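Local coordinates for protein beta-galacturonidase (Eisenbergiella tayi, PDB 6NCW) that hydrolyses beta-galacturonides as a glycoside hydrolase of family 2, and may also have beta-glucuronidase activity, at residues P122-L126 and N346-Q352; M293-L297 and L318-C323; L297-K301 and E325-L329. All blocks are in the same frame, centred on the assembly; numbering follows the deposited sequence.

Contact 1: residues P122-L126 and N346-Q352; sequences PDSAL and NPHFKQQ
The imidazole of His-348 receives the carbonyl oxygen of Pro-122 at its edge, in the ring plane and 3.4 Å from CD2, while Asp-123 O approaches the same carbon obliquely. A water lies at the edge too, in plane at NE2, and donates to Asp-123 OD1, so that the acid and the imidazole are linked through solvent. The Phe-349 ring has Ala-125 CB near its plane, and Leu-126 CD2 stands obliquely 4.0 Å from its CD1, the two side chains crossing at about a right angle.

Two carboxamides carry the polar contact. Gln-352, extended beyond CG, uses both ends on the backbone of the loop: its NE2 donates to Asp-123 O (3.0 Å), nearly in the plane of its own amide, and its OE1 takes the N-H of Ala-125 on a lone pair, also at 3.0 Å. Asn-346 divides its amide differently. Its ND2 donates almost straight (165°) to Pro-122 O over 3.1 Å, whereas OD1 accepts from His-348 N, the capping bond of the turn leading into helix 349-364. With CG anti to the backbone N (chi1 -178°), the Asn-346 amide lies between this turn and the loop, with CG 3.7 Å from Ala-125 CB.

Leu-126 runs alongside Gln-352 in the opposite direction, its CD1 3.8 Å from Gln-352 CB, and touches Cys-353 and His-335; its side chain is about 9 Å from that of Arg-337, a galacturonate-binding residue. Paired bonds fix the rotation of both amides, so backbone polar groups of the irregular 122-126 loop are satisfied by side chains of the barrel domain.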
ATOM      1  N   PRO A 122     -32.305  21.044  -8.015  1.00 31.46           N
ATOM      2  CA  PRO A 122     -32.945  22.223  -7.398  1.00 27.78           C
ATOM      3  C   PRO A 122     -33.846  21.916  -6.220  1.00 27.44           C
ATOM      4  O   PRO A 122     -34.042  22.794  -5.361  1.00 27.29           O
ATOM      5  CB  PRO A 122     -33.754  22.824  -8.557  1.00 31.67           C
ATOM      6  CG  PRO A 122     -33.107  22.302  -9.792  1.00 32.84           C
ATOM      7  CD  PRO A 122     -32.593  20.941  -9.454  1.00 29.55           C
ATOM      8  N   ASP A 123     -34.454  20.728  -6.174  1.00 27.24           N
ATOM      9  CA  ASP A 123     -35.340  20.402  -5.059  1.00 32.40           C
ATOM     10  C   ASP A 123     -34.578  20.220  -3.754  1.00 29.09           C
ATOM     11  O   ASP A 123     -35.189  20.285  -2.681  1.00 20.64           O
ATOM     12  CB  ASP A 123     -36.131  19.118  -5.338  1.00 29.43           C
ATOM     13  CG  ASP A 123     -37.015  19.216  -6.577  1.00 37.93           C
ATOM     14  OD1 ASP A 123     -37.198  20.335  -7.108  1.00 35.07           O
ATOM     15  OD2 ASP A 123     -37.534  18.162  -7.009  1.00 41.07           O
ATOM     16  N   SER A 124     -33.263  19.980  -3.825  1.00 25.71           N
ATOM     17  CA  SER A 124     -32.464  19.593  -2.666  1.00 24.95           C
ATOM     18  C   SER A 124     -31.499  20.723  -2.330  1.00 23.70           C
ATOM     19  O   SER A 124     -30.516  20.938  -3.046  1.00 26.75           O
ATOM     20  CB  SER A 124     -31.724  18.291  -2.946  1.00 22.23           C
ATOM     21  OG  SER A 124     -30.882  17.959  -1.858  1.00 25.61           O
ATOM     22  N   ALA A 125     -31.766  21.440  -1.236  1.00 26.10           N
ATOM     23  CA  ALA A 125     -30.921  22.574  -0.874  1.00 29.02           C
ATOM     24  C   ALA A 125     -29.820  22.216   0.117  1.00 27.23           C
ATOM     25  O   ALA A 125     -28.828  22.952   0.218  1.00 24.16           O
ATOM     26  CB  ALA A 125     -31.771  23.712  -0.300  1.00 22.13           C
ATOM     27  N   LEU A 126     -29.969  21.110   0.845  1.00 25.26           N
ATOM     28  CA  LEU A 126     -28.989  20.694   1.840  1.00 24.25           C
ATOM     29  C   LEU A 126     -28.038  19.636   1.282  1.00 23.50           C
ATOM     30  O   LEU A 126     -26.814  19.793   1.346  1.00 21.22           O
ATOM     31  CB  LEU A 126     -29.728  20.178   3.097  1.00 20.37           C
ATOM     32  CG  LEU A 126     -30.763  21.156   3.682  1.00 20.82           C
ATOM     33  CD1 LEU A 126     -31.383  20.613   4.974  1.00 25.52           C
ATOM     34  CD2 LEU A 126     -30.165  22.526   3.930  1.00 22.67           C
ATOM     35  N   ASN A 346     -31.585  29.196  -2.457  1.00 30.22           N
ATOM     36  CA  ASN A 346     -32.453  28.156  -2.982  1.00 31.57           C
ATOM     37  C   ASN A 346     -33.829  28.281  -2.314  1.00 27.43           C
ATOM     38  O   ASN A 346     -33.901  28.471  -1.090  1.00 29.71           O
ATOM     39  CB  ASN A 346     -31.824  26.780  -2.720  1.00 26.96           C
ATOM     40  CG  ASN A 346     -32.642  25.637  -3.291  1.00 28.54           C
ATOM     41  OD1 ASN A 346     -33.752  25.399  -2.854  1.00 26.17           O
ATOM     42  ND2 ASN A 346     -32.074  24.905  -4.253  1.00 28.70           N
ATOM     43  N   PRO A 347     -34.925  28.246  -3.079  1.00 27.41           N
ATOM     44  CA  PRO A 347     -36.252  28.498  -2.479  1.00 28.03           C
ATOM     45  C   PRO A 347     -36.666  27.483  -1.423  1.00 30.93           C
ATOM     46  O   PRO A 347     -37.632  27.749  -0.692  1.00 29.39           O
ATOM     47  CB  PRO A 347     -37.207  28.463  -3.686  1.00 30.69           C
ATOM     48  CG  PRO A 347     -36.487  27.740  -4.745  1.00 28.72           C
ATOM     49  CD  PRO A 347     -35.006  28.024  -4.534  1.00 26.41           C
ATOM     50  N   HIS A 348     -35.993  26.335  -1.321  1.00 27.55           N
ATOM     51  CA  HIS A 348     -36.310  25.352  -0.289  1.00 29.23           C
ATOM     52  C   HIS A 348     -35.387  25.431   0.910  1.00 26.80           C
ATOM     53  O   HIS A 348     -35.602  24.684   1.872  1.00 29.29           O
ATOM     54  CB  HIS A 348     -36.253  23.922  -0.849  1.00 27.42           C
ATOM     55  CG  HIS A 348     -37.075  23.723  -2.078  1.00 27.83           C
ATOM     56  ND1 HIS A 348     -38.449  23.813  -2.074  1.00 29.05           N
ATOM     57  CD2 HIS A 348     -36.716  23.448  -3.356  1.00 31.31           C
ATOM     58  CE1 HIS A 348     -38.903  23.600  -3.297  1.00 30.76           C
ATOM     59  NE2 HIS A 348     -37.874  23.378  -4.094  1.00 24.56           N
ATOM     60  N   PHE A 349     -34.361  26.299   0.870  1.00 27.26           N
ATOM     61  CA  PHE A 349     -33.294  26.240   1.867  1.00 26.52           C
ATOM     62  C   PHE A 349     -33.818  26.504   3.279  1.00 27.40           C
ATOM     63  O   PHE A 349     -33.531  25.741   4.208  1.00 27.96           O
ATOM     64  CB  PHE A 349     -32.176  27.228   1.522  1.00 25.84           C
ATOM     65  CG  PHE A 349     -31.122  27.340   2.600  1.00 30.61           C
ATOM     66  CD1 PHE A 349     -30.177  26.334   2.774  1.00 26.25           C
ATOM     67  CD2 PHE A 349     -31.080  28.445   3.441  1.00 26.93           C
ATOM     68  CE1 PHE A 349     -29.199  26.430   3.762  1.00 26.06           C
ATOM     69  CE2 PHE A 349     -30.110  28.551   4.432  1.00 25.38           C
ATOM     70  CZ  PHE A 349     -29.168  27.539   4.593  1.00 29.79           C
ATOM     71  N   LYS A 350     -34.571  27.593   3.465  1.00 27.38           N
ATOM     72  CA  LYS A 350     -35.056  27.935   4.805  1.00 29.00           C
ATOM     73  C   LYS A 350     -36.008  26.872   5.348  1.00 28.96           C
ATOM     74  O   LYS A 350     -35.912  26.481   6.519  1.00 26.79           O
ATOM     75  CB  LYS A 350     -35.732  29.308   4.784  1.00 30.76           C
ATOM     76  CG  LYS A 350     -34.742  30.490   4.747  1.00 32.25           C
ATOM     77  CD  LYS A 350     -35.306  31.682   3.973  1.00 42.61           C
ATOM     78  CE  LYS A 350     -35.348  32.971   4.792  1.00 39.44           C
ATOM     79  NZ  LYS A 350     -34.003  33.474   5.178  1.00 33.66           N
ATOM     80  N   GLN A 351     -36.930  26.392   4.510  1.00 27.56           N
ATOM     81  CA  GLN A 351     -37.864  25.354   4.935  1.00 27.26           C
ATOM     82  C   GLN A 351     -37.126  24.076   5.333  1.00 28.08           C
ATOM     83  O   GLN A 351     -37.452  23.451   6.350  1.00 27.11           O
ATOM     84  CB  GLN A 351     -38.877  25.088   3.810  1.00 28.61           C
ATOM     85  CG  GLN A 351     -40.067  24.210   4.200  1.00 27.57           C
ATOM     86  CD  GLN A 351     -40.967  24.863   5.225  1.00 38.18           C
ATOM     87  OE1 GLN A 351     -41.105  24.375   6.351  1.00 44.29           O
ATOM     88  NE2 GLN A 351     -41.591  25.971   4.842  1.00 46.08           N
ATOM     89  N   GLN A 352     -36.106  23.685   4.559  1.00 27.67           N
ATOM     90  CA  GLN A 352     -35.400  22.440   4.858  1.00 25.08           C
ATOM     91  C   GLN A 352     -34.504  22.573   6.092  1.00 26.66           C
ATOM     92  O   GLN A 352     -34.354  21.608   6.853  1.00 29.34           O
ATOM     93  CB  GLN A 352     -34.622  21.989   3.621  1.00 25.38           C
ATOM     94  CG  GLN A 352     -35.556  21.423   2.530  1.00 23.26           C
ATOM     95  CD  GLN A 352     -34.870  21.194   1.194  1.00 27.22           C
ATOM     96  OE1 GLN A 352     -33.743  21.634   0.985  1.00 21.39           O
ATOM     97  NE2 GLN A 352     -35.554  20.494   0.279  1.00 22.30           N
TER
HETATM   98  O   HOH W   1     -37.251  22.894  -7.015  1.00 33.36           O

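Contact 2: residues M293-L297 and L318-C323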
ATOM      1  N   MET A 293     -20.165   1.596  15.426  1.00 17.13           N
ATOM      2  CA  MET A 293     -20.235   2.786  16.271  1.00 18.30           C
ATOM      3  C   MET A 293     -19.357   2.644  17.491  1.00 17.97           C
ATOM      4  O   MET A 293     -18.562   3.532  17.805  1.00 21.56           O
ATOM      5  CB  MET A 293     -21.672   3.031  16.725  1.00 18.39           C
ATOM      6  CG  MET A 293     -22.580   3.462  15.620  1.00 23.49           C
ATOM      7  SD  MET A 293     -24.263   3.707  16.241  1.00 26.58           S
ATOM      8  CE  MET A 293     -25.007   4.254  14.703  1.00 17.85           C
ATOM      9  N   GLN A 294     -19.547   1.554  18.238  1.00 20.19           N
ATOM     10  CA  GLN A 294     -18.795   1.365  19.466  1.00 19.40           C
ATOM     11  C   GLN A 294     -17.309   1.209  19.172  1.00 22.75           C
ATOM     12  O   GLN A 294     -16.463   1.691  19.937  1.00 20.55           O
ATOM     13  CB  GLN A 294     -19.342   0.156  20.237  1.00 19.78           C
ATOM     14  CG  GLN A 294     -18.715  -0.054  21.600  1.00 20.61           C
ATOM     15  CD  GLN A 294     -18.727   1.206  22.455  1.00 24.34           C
ATOM     16  OE1 GLN A 294     -19.526   2.114  22.232  1.00 19.65           O
ATOM     17  NE2 GLN A 294     -17.834   1.263  23.438  1.00 18.58           N
ATOM     18  N   HIS A 295     -16.968   0.565  18.054  1.00 20.76           N
ATOM     19  CA  HIS A 295     -15.560   0.459  17.677  1.00 20.31           C
ATOM     20  C   HIS A 295     -14.936   1.844  17.492  1.00 20.20           C
ATOM     21  O   HIS A 295     -13.859   2.123  18.031  1.00 21.36           O
ATOM     22  CB  HIS A 295     -15.407  -0.375  16.410  1.00 23.10           C
ATOM     23  CG  HIS A 295     -14.001  -0.792  16.150  1.00 21.84           C
ATOM     24  ND1 HIS A 295     -13.183  -0.143  15.249  1.00 22.02           N
ATOM     25  CD2 HIS A 295     -13.245  -1.759  16.718  1.00 24.40           C
ATOM     26  CE1 HIS A 295     -11.993  -0.716  15.247  1.00 19.35           C
ATOM     27  NE2 HIS A 295     -11.997  -1.687  16.143  1.00 25.50           N
ATOM     28  N   ASP A 296     -15.612   2.732  16.749  1.00 16.67           N
ATOM     29  CA  ASP A 296     -15.176   4.127  16.664  1.00 18.20           C
ATOM     30  C   ASP A 296     -15.059   4.757  18.052  1.00 20.98           C
ATOM     31  O   ASP A 296     -14.073   5.442  18.354  1.00 23.17           O
ATOM     32  CB  ASP A 296     -16.134   4.958  15.807  1.00 12.96           C
ATOM     33  CG  ASP A 296     -15.962   4.725  14.296  1.00 22.63           C
ATOM     34  OD1 ASP A 296     -15.155   3.857  13.877  1.00 19.20           O
ATOM     35  OD2 ASP A 296     -16.678   5.411  13.521  1.00 22.99           O
ATOM     36  N   LEU A 297     -16.074   4.570  18.902  1.00 19.13           N
ATOM     37  CA  LEU A 297     -16.050   5.239  20.199  1.00 21.27           C
ATOM     38  C   LEU A 297     -14.868   4.768  21.037  1.00 22.40           C
ATOM     39  O   LEU A 297     -14.241   5.575  21.736  1.00 22.90           O
ATOM     40  CB  LEU A 297     -17.377   5.033  20.934  1.00 17.39           C
ATOM     41  CG  LEU A 297     -18.467   5.944  20.367  1.00 19.86           C
ATOM     42  CD1 LEU A 297     -19.841   5.715  20.995  1.00 22.10           C
ATOM     43  CD2 LEU A 297     -18.026   7.383  20.531  1.00 23.53           C
ATOM     44  N   LEU A 318     -29.010   5.990  18.179  1.00 19.59           N
ATOM     45  CA  LEU A 318     -28.250   4.901  18.775  1.00 20.22           C
ATOM     46  C   LEU A 318     -26.831   5.358  19.133  1.00 21.67           C
ATOM     47  O   LEU A 318     -26.285   4.970  20.172  1.00 19.96           O
ATOM     48  CB  LEU A 318     -28.232   3.716  17.807  1.00 20.22           C
ATOM     49  CG  LEU A 318     -27.549   2.413  18.233  1.00 32.22           C
ATOM     50  CD1 LEU A 318     -28.322   1.738  19.366  1.00 30.12           C
ATOM     51  CD2 LEU A 318     -27.436   1.483  17.032  1.00 25.59           C
ATOM     52  N   PHE A 319     -26.222   6.190  18.287  1.00 19.53           N
ATOM     53  CA  PHE A 319     -24.879   6.695  18.582  1.00 20.19           C
ATOM     54  C   PHE A 319     -24.922   7.653  19.766  1.00 21.87           C
ATOM     55  O   PHE A 319     -24.091   7.567  20.678  1.00 20.44           O
ATOM     56  CB  PHE A 319     -24.285   7.388  17.344  1.00 18.71           C
ATOM     57  CG  PHE A 319     -22.832   7.795  17.506  1.00 24.93           C
ATOM     58  CD1 PHE A 319     -21.814   6.847  17.410  1.00 24.31           C
ATOM     59  CD2 PHE A 319     -22.491   9.111  17.751  1.00 16.47           C
ATOM     60  CE1 PHE A 319     -20.468   7.211  17.557  1.00 22.87           C
ATOM     61  CE2 PHE A 319     -21.155   9.486  17.912  1.00 20.08           C
ATOM     62  CZ  PHE A 319     -20.144   8.532  17.811  1.00 21.20           C
ATOM     63  N   LEU A 320     -25.899   8.570  19.764  1.00 21.35           N
ATOM     64  CA  LEU A 320     -26.079   9.487  20.889  1.00 22.48           C
ATOM     65  C   LEU A 320     -26.322   8.727  22.187  1.00 20.94           C
ATOM     66  O   LEU A 320     -25.775   9.096  23.229  1.00 23.54           O
ATOM     67  CB  LEU A 320     -27.234  10.452  20.599  1.00 19.38           C
ATOM     68  CG  LEU A 320     -27.062  11.338  19.352  1.00 20.70           C
ATOM     69  CD1 LEU A 320     -28.328  12.118  19.038  1.00 20.42           C
ATOM     70  CD2 LEU A 320     -25.895  12.304  19.536  1.00 20.53           C
ATOM     71  N   ASP A 321     -27.131   7.659  22.145  1.00 22.40           N
ATOM     72  CA  ASP A 321     -27.299   6.793  23.319  1.00 23.58           C
ATOM     73  C   ASP A 321     -25.948   6.317  23.837  1.00 24.30           C
ATOM     74  O   ASP A 321     -25.695   6.322  25.045  1.00 24.49           O
ATOM     75  CB  ASP A 321     -28.159   5.558  23.003  1.00 21.00           C
ATOM     76  CG  ASP A 321     -29.658   5.860  22.872  1.00 27.57           C
ATOM     77  OD1 ASP A 321     -30.368   4.978  22.327  1.00 25.55           O
ATOM     78  OD2 ASP A 321     -30.125   6.955  23.281  1.00 28.66           O
ATOM     79  N   LEU A 322     -25.084   5.851  22.936  1.00 19.21           N
ATOM     80  CA  LEU A 322     -23.790   5.336  23.378  1.00 21.96           C
ATOM     81  C   LEU A 322     -22.903   6.442  23.940  1.00 18.37           C
ATOM     82  O   LEU A 322     -22.062   6.177  24.810  1.00 18.11           O
ATOM     83  CB  LEU A 322     -23.090   4.610  22.233  1.00 17.73           C
ATOM     84  CG  LEU A 322     -23.719   3.276  21.816  1.00 24.22           C
ATOM     85  CD1 LEU A 322     -23.306   2.893  20.378  1.00 21.01           C
ATOM     86  CD2 LEU A 322     -23.349   2.164  22.795  1.00 19.88           C
ATOM     87  N   CYS A 323     -23.069   7.680  23.464  1.00 18.94           N
ATOM     88  CA  CYS A 323     -22.331   8.793  24.059  1.00 17.11           C
ATOM     89  C   CYS A 323     -22.879   9.127  25.448  1.00 25.22           C
ATOM     90  O   CYS A 323     -22.099   9.386  26.372  1.00 24.85           O
ATOM     91  CB  CYS A 323     -22.388  10.026  23.150  1.00 19.92           C
ATOM     92  SG  CYS A 323     -21.520   9.875  21.524  1.00 23.09           S
TER
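Two neighbouring outer helices of the TIM barrel meet here, consecutive in the repeating beta-alpha order: helix 290-302 leads through strand 307-309 to helix 317-326. Their short segments run in broadly the same direction, the axes 10.6 Å apart at closest approach and crossing at -40°. Across this buried seam the contact is mainly apolar, without a hydrogen bond between the segments.

Phe-319 lies at its middle. With CG anti to the backbone N (chi1 -173°), its ring reaches across to helix 290-302, where Met-293 and Leu-297, one turn apart, meet successive parts of it. Met-293 CB sits at the ring edge, in plane and 3.9 Å from CD1. The extended methionine chain then carries SD past the root of the ring, 3.8 Å from Phe-319 CB; the sulfur is 85° off the ring normal, an edge-on Met-aromatic contact. The same sulfur packs on Leu-318 CD2. Farther along the ring, Leu-297 approaches obliquely, its CD2 3.6 Å from Phe-319 CZ.

Ile-308 of the barrel strand touches both Leu-297 and Phe-319, seating the helix pair on the sheet, and Arg-277 forms a cation-pi contact with Phe-319. Gln-294, bent at chi2, has Gln-326 as a partner of its amide. The OE1 of the Gln-294 amide lies 3.9 Å from Leu-322 CD2; the Leu-322 side chain also packs against Leu-20 of the second subunit. Leu-322 completes the seam with its other branch and its root: CD1 rests against Met-293 CB at 4.0 Å, and CB meets Leu-297 CD1 at 3.6 Å.

Contact 3: residues L297-K301 and E325-L329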
ATOM      1  N   LEU A 297     -16.074   4.570  18.902  1.00 19.13           N
ATOM      2  CA  LEU A 297     -16.050   5.239  20.199  1.00 21.27           C
ATOM      3  C   LEU A 297     -14.868   4.768  21.037  1.00 22.40           C
ATOM      4  O   LEU A 297     -14.241   5.575  21.736  1.00 22.90           O
ATOM      5  CB  LEU A 297     -17.377   5.033  20.934  1.00 17.39           C
ATOM      6  CG  LEU A 297     -18.467   5.944  20.367  1.00 19.86           C
ATOM      7  CD1 LEU A 297     -19.841   5.715  20.995  1.00 22.10           C
ATOM      8  CD2 LEU A 297     -18.026   7.383  20.531  1.00 23.53           C
ATOM      9  N   MET A 298     -14.518   3.479  20.943  1.00 17.67           N
ATOM     10  CA  MET A 298     -13.381   2.968  21.703  1.00 21.27           C
ATOM     11  C   MET A 298     -12.055   3.517  21.186  1.00 20.94           C
ATOM     12  O   MET A 298     -11.144   3.764  21.981  1.00 18.99           O
ATOM     13  CB  MET A 298     -13.384   1.432  21.693  1.00 21.24           C
ATOM     14  CG  MET A 298     -14.563   0.849  22.457  1.00 24.99           C
ATOM     15  SD  MET A 298     -14.512  -0.945  22.677  1.00 30.04           S
ATOM     16  CE  MET A 298     -14.403  -1.552  20.961  1.00 30.98           C
ATOM     17  N   LEU A 299     -11.923   3.732  19.871  1.00 18.35           N
ATOM     18  CA  LEU A 299     -10.726   4.393  19.377  1.00 17.94           C
ATOM     19  C   LEU A 299     -10.677   5.832  19.865  1.00 22.02           C
ATOM     20  O   LEU A 299      -9.642   6.299  20.359  1.00 18.11           O
ATOM     21  CB  LEU A 299     -10.674   4.337  17.847  1.00 17.87           C
ATOM     22  CG  LEU A 299     -10.553   2.941  17.246  1.00 21.17           C
ATOM     23  CD1 LEU A 299     -10.634   2.977  15.690  1.00 24.00           C
ATOM     24  CD2 LEU A 299      -9.253   2.287  17.698  1.00 18.76           C
ATOM     25  N   ILE A 300     -11.812   6.527  19.783  1.00 18.64           N
ATOM     26  CA  ILE A 300     -11.875   7.924  20.200  1.00 20.66           C
ATOM     27  C   ILE A 300     -11.563   8.063  21.692  1.00 23.27           C
ATOM     28  O   ILE A 300     -10.823   8.968  22.105  1.00 24.56           O
ATOM     29  CB  ILE A 300     -13.251   8.501  19.807  1.00 24.17           C
ATOM     30  CG1 ILE A 300     -13.338   8.597  18.263  1.00 17.48           C
ATOM     31  CG2 ILE A 300     -13.504   9.821  20.476  1.00 21.31           C
ATOM     32  CD1 ILE A 300     -14.731   8.964  17.722  1.00 18.80           C
ATOM     33  N   LYS A 301     -12.057   7.133  22.517  1.00 21.92           N
ATOM     34  CA  LYS A 301     -11.684   7.133  23.936  1.00 25.90           C
ATOM     35  C   LYS A 301     -10.202   6.803  24.127  1.00 23.87           C
ATOM     36  O   LYS A 301      -9.544   7.389  24.987  1.00 25.82           O
ATOM     37  CB  LYS A 301     -12.565   6.152  24.725  1.00 21.02           C
ATOM     38  CG  LYS A 301     -13.956   6.688  25.008  1.00 24.72           C
ATOM     39  CD  LYS A 301     -14.999   5.586  25.295  1.00 33.22           C
ATOM     40  CE  LYS A 301     -14.522   4.554  26.321  1.00 37.05           C
ATOM     41  NZ  LYS A 301     -15.608   3.565  26.722  1.00 31.83           N
ATOM     42  N   GLU A 325     -24.286   7.006  27.569  1.00 23.56           N
ATOM     43  CA  GLU A 325     -23.823   5.952  28.473  1.00 24.60           C
ATOM     44  C   GLU A 325     -22.339   6.042  28.799  1.00 25.59           C
ATOM     45  O   GLU A 325     -21.926   5.527  29.842  1.00 24.10           O
ATOM     46  CB  GLU A 325     -24.112   4.570  27.878  1.00 26.02           C
ATOM     47  CG  GLU A 325     -25.590   4.263  27.821  1.00 28.98           C
ATOM     48  CD  GLU A 325     -25.915   2.960  27.120  1.00 34.06           C
ATOM     49  OE1 GLU A 325     -27.008   2.877  26.526  1.00 37.21           O
ATOM     50  OE2 GLU A 325     -25.101   2.013  27.176  1.00 37.53           O
ATOM     51  N   GLN A 326     -21.520   6.658  27.940  1.00 23.94           N
ATOM     52  CA  GLN A 326     -20.081   6.681  28.174  1.00 24.59           C
ATOM     53  C   GLN A 326     -19.557   8.055  28.577  1.00 23.08           C
ATOM     54  O   GLN A 326     -18.355   8.208  28.794  1.00 26.76           O
ATOM     55  CB  GLN A 326     -19.345   6.143  26.935  1.00 22.25           C
ATOM     56  CG  GLN A 326     -19.593   4.631  26.753  1.00 25.06           C
ATOM     57  CD  GLN A 326     -19.061   4.040  25.422  1.00 25.04           C
ATOM     58  OE1 GLN A 326     -18.011   3.415  25.392  1.00 27.41           O
ATOM     59  NE2 GLN A 326     -19.820   4.196  24.352  1.00 20.90           N
ATOM     60  N   GLY A 327     -20.427   9.046  28.731  1.00 26.35           N
ATOM     61  CA  GLY A 327     -19.986  10.340  29.215  1.00 24.71           C
ATOM     62  C   GLY A 327     -19.257  11.163  28.182  1.00 24.89           C
ATOM     63  O   GLY A 327     -18.393  11.966  28.537  1.00 25.99           O
ATOM     64  N   ILE A 328     -19.571  10.975  26.905  1.00 23.74           N
ATOM     65  CA  ILE A 328     -18.917  11.696  25.818  1.00 21.08           C
ATOM     66  C   ILE A 328     -19.781  12.902  25.468  1.00 20.01           C
ATOM     67  O   ILE A 328     -20.976  12.754  25.216  1.00 21.71           O
ATOM     68  CB  ILE A 328     -18.705  10.770  24.604  1.00 24.88           C
ATOM     69  CG1 ILE A 328     -17.736   9.635  24.976  1.00 25.64           C
ATOM     70  CG2 ILE A 328     -18.183  11.551  23.400  1.00 21.13           C
ATOM     71  CD1 ILE A 328     -17.663   8.502  23.972  1.00 28.88           C
ATOM     72  N   LEU A 329     -19.187  14.097  25.470  1.00 19.29           N
ATOM     73  CA  LEU A 329     -19.927  15.314  25.156  1.00 18.47           C
ATOM     74  C   LEU A 329     -20.112  15.468  23.650  1.00 21.50           C
ATOM     75  O   LEU A 329     -19.213  15.169  22.862  1.00 22.11           O
ATOM     76  CB  LEU A 329     -19.198  16.533  25.728  1.00 20.44           C
ATOM     77  CG  LEU A 329     -19.042  16.491  27.257  1.00 22.47           C
ATOM     78  CD1 LEU A 329     -17.962  17.449  27.720  1.00 23.50           C
ATOM     79  CD2 LEU A 329     -20.385  16.799  27.916  1.00 21.22           C
TER
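A hydrogen bond joins Lys-301 to Gln-326: the ammonium NZ donates to the amide oxygen OE1 over 2.8 Å, tilted 23° out of the carbonyl plane. The lysine reaches it by bending at chi3 (49°), and crosses the extended glutamine at about a right angle. Gln-294 NE2 donates to the same OE1, and Gln-326 NE2 in turn donates to Leu-322 O. These partners fix the amide's rotation, and the lysine charge would be expected to polarise its carbonyl.

The apolar part lies alongside. Leu-297 uses CD2 to meet Ile-328 CD1 at 3.6 Å, while its CD1 branch lies 3.7 Å from Gln-326 NE2. Ile-328 CD1 also comes within 4.2 Å of Lys-301 CD, so the aliphatic part of the lysine adds to the apolar patch.

In backbone terms, Gly-327, with positive phi (76°), ends helix 317-326 in a Schellman motif, after which Ile-328 leads into strand 329-333. Close by, Gln-36 of the second subunit donates to Glu-325 O. The contact thus packs one outer helix of the TIM barrel against the turn that joins helix 317-326 to strand 329-333.

How the contacts relate
Contacts 2 and 3 are successive parts of one seam between helices 290-302 and 317-326 in the TIM barrel, their centres about 7 Å apart; Leu-297 serves both, and Cys-323 O probably accepts a hydrogen bond from Ile-328 N. Chemistry changes along that seam, from mainly apolar packing in contact 2 to a lysine-amide bond beside a smaller apolar patch in contact 3. Both also touch the second subunit. Contact 1, its centre about 30 Å from that of contact 2, is only partly buried and joins the barrel to a distant loop. There, side-chain amides bonded to backbone groups dominate, and the side chains of two galacturonate-binding residues, Arg-337 and His-312, lie about 9 and 10 Å from that of Leu-126.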